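Local coordinates for putative uncharacterized protein (Bacteroides eggerthii DSM 20697, PDB 5BYP) that is of unknown function but belongs to the lipocalin-like proteins of the calycin clan, whose relatives often bind small hydrophobic molecules in a barrel, at residues 39-43 with 92-96. Residues are numbered along the deposited sequence; the frame is centred on the assembly and turned at random.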
loop_
_atom_site.group_PDB
_atom_site.type_symbol
_atom_site.label_atom_id
_atom_site.label_comp_id
_atom_site.label_asym_id
_atom_site.label_seq_id
_atom_site.Cartn_x
_atom_site.Cartn_y
_atom_site.Cartn_z
ATOM N N PHE A 39 -7.316 2.921 -5.579
ATOM C CA PHE A 39 -6.227 2.091 -5.121
ATOM C C PHE A 39 -6.711 0.693 -4.811
ATOM O O PHE A 39 -7.805 0.514 -4.282
ATOM C CB PHE A 39 -5.582 2.720 -3.892
ATOM C CG PHE A 39 -4.511 1.885 -3.257
ATOM C CD1 PHE A 39 -3.246 1.776 -3.844
ATOM C CD2 PHE A 39 -4.750 1.212 -2.056
ATOM C CE1 PHE A 39 -2.248 0.998 -3.258
ATOM C CE2 PHE A 39 -3.737 0.443 -1.459
ATOM C CZ PHE A 39 -2.493 0.349 -2.062
ATOM N N LEU A 40 -5.892 -0.300 -5.163
ATOM C CA LEU A 40 -6.110 -1.725 -4.919
ATOM C C LEU A 40 -4.868 -2.323 -4.338
ATOM O O LEU A 40 -3.768 -1.931 -4.722
ATOM C CB LEU A 40 -6.466 -2.456 -6.234
ATOM C CG LEU A 40 -7.709 -1.959 -6.981
ATOM C CD1 LEU A 40 -7.693 -2.410 -8.420
ATOM C CD2 LEU A 40 -9.015 -2.390 -6.275
ATOM N N ALA A 41 -5.014 -3.289 -3.446
ATOM C CA ALA A 41 -3.877 -4.000 -2.878
ATOM C C ALA A 41 -4.267 -5.464 -2.637
ATOM O O ALA A 41 -5.427 -5.728 -2.281
ATOM C CB ALA A 41 -3.433 -3.333 -1.590
ATOM N N TYR A 42 -3.343 -6.427 -2.920
ATOM C CA TYR A 42 -3.638 -7.860 -2.741
ATOM C C TYR A 42 -2.454 -8.640 -2.150
ATOM O O TYR A 42 -1.290 -8.397 -2.500
ATOM C CB TYR A 42 -4.086 -8.548 -4.053
ATOM C CG TYR A 42 -4.333 -7.632 -5.231
ATOM C CD1 TYR A 42 -5.532 -6.933 -5.358
ATOM C CD2 TYR A 42 -3.438 -7.572 -6.286
ATOM C CE1 TYR A 42 -5.777 -6.102 -6.451
ATOM C CE2 TYR A 42 -3.684 -6.771 -7.400
ATOM C CZ TYR A 42 -4.860 -6.039 -7.480
ATOM O OH TYR A 42 -5.123 -5.250 -8.581
ATOM N N CYS A 43 -2.789 -9.607 -1.266
ATOM C CA CYS A 43 -1.863 -10.534 -0.620
ATOM C C CYS A 43 -2.123 -11.906 -1.141
ATOM O O CYS A 43 -3.229 -12.413 -1.005
ATOM C CB CYS A 43 -2.003 -10.485 0.892
ATOM S SG CYS A 43 -0.699 -11.359 1.767
ATOM N N PHE A 92 -0.458 -6.610 6.686
ATOM C CA PHE A 92 -0.218 -6.142 5.347
ATOM C C PHE A 92 0.136 -4.664 5.339
ATOM O O PHE A 92 1.177 -4.293 4.818
ATOM C CB PHE A 92 -1.440 -6.420 4.516
ATOM C CG PHE A 92 -1.251 -6.268 3.041
ATOM C CD1 PHE A 92 -1.496 -5.059 2.419
ATOM C CD2 PHE A 92 -0.915 -7.362 2.253
ATOM C CE1 PHE A 92 -1.371 -4.933 1.040
ATOM C CE2 PHE A 92 -0.804 -7.236 0.871
ATOM C CZ PHE A 92 -1.025 -6.024 0.275
ATOM N N PHE A 93 -0.691 -3.816 5.922
ATOM C CA PHE A 93 -0.363 -2.410 5.886
ATOM C C PHE A 93 0.386 -1.967 7.122
ATOM O O PHE A 93 1.516 -1.497 6.996
ATOM C CB PHE A 93 -1.616 -1.564 5.689
ATOM C CG PHE A 93 -2.298 -1.834 4.380
ATOM C CD1 PHE A 93 -1.746 -1.383 3.184
ATOM C CD2 PHE A 93 -3.461 -2.594 4.328
ATOM C CE1 PHE A 93 -2.396 -1.607 1.965
ATOM C CE2 PHE A 93 -4.102 -2.827 3.112
ATOM C CZ PHE A 93 -3.583 -2.302 1.939
ATOM N N GLY A 94 -0.253 -2.082 8.291
ATOM C CA GLY A 94 0.309 -1.631 9.558
ATOM C C GLY A 94 0.291 -0.120 9.654
ATOM O O GLY A 94 1.055 0.464 10.416
ATOM N N TRP A 95 -0.598 0.520 8.892
ATOM C CA TRP A 95 -0.715 1.980 8.806
ATOM C C TRP A 95 -1.430 2.605 10.013
ATOM O O TRP A 95 -1.640 3.830 10.030
ATOM C CB TRP A 95 -1.460 2.386 7.525
ATOM C CG TRP A 95 -0.790 1.969 6.251
ATOM C CD1 TRP A 95 0.466 1.453 6.105
ATOM C CD2 TRP A 95 -1.305 2.150 4.928
ATOM N NE1 TRP A 95 0.740 1.245 4.773
ATOM C CE2 TRP A 95 -0.335 1.653 4.029
ATOM C CE3 TRP A 95 -2.534 2.613 4.415
ATOM C CZ2 TRP A 95 -0.547 1.611 2.657
ATOM C CZ3 TRP A 95 -2.749 2.552 3.053
ATOM C CH2 TRP A 95 -1.762 2.068 2.187
ATOM N N GLY A 96 -1.812 1.778 10.984
ATOM C CA GLY A 96 -2.460 2.243 12.202
ATOM C C GLY A 96 -3.939 2.485 12.046
ATOM O O GLY A 96 -4.505 2.252 10.973
#
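Two groups of the strand 39-43 lie at the edge of the Phe92 ring: the carbonyl O of Tyr42, near the ring plane and 3.6 Å from Phe92 CE2, and the sulfur of Cys43, which makes a Cys sulfur-aromatic contact with SG 5.2 Å from the Phe92 ring centroid. The Phe93 ring takes Phe92 CD1 over the centre of one face and receives Ala41 CB at its edge, while one face of the Trp95 indole is overlaid, off centre, by Phe93 CD1. Phe39 turns an edge to Phe93, with its CE2 4.2 Å from Phe93 CE1, and meets Trp95 CH2 more loosely.

The side chains of Phe39, Ala41 and Cys43, alternate residues of the strand, point toward the loop, and Tyr42 contributes its backbone carbonyl. The methyl of Ala41 touches both neighbouring rings, its CB 3.7 Å from Phe92 CE1 and equally far from Phe93 CZ. Beside it, Cys43 CB approaches Phe92 CE2 to 3.5 Å. Phe92 reaches the strand backbone because its chi1 of -167° swings CG opposite the backbone N, whereas Phe93, CG anti to its carbonyl carbon (chi1 -63°), places its ring between those of Phe92 and Trp95. An alanine in place of Phe92 is likely to open a gap beside Ala41 and Cys43 and remove the ring edge that lies over one face of Phe93.

Phe53 on the adjoining strand adds a ring against both Phe92 and Phe93, and Ile66 and Leu68 of strand 63-68 extend the apolar cluster. The helix end and following loop therefore pack aromatic side chains against the curled antiparallel sheet, an arrangement consistent with the apolar interior of a lipocalin-like beta-barrel.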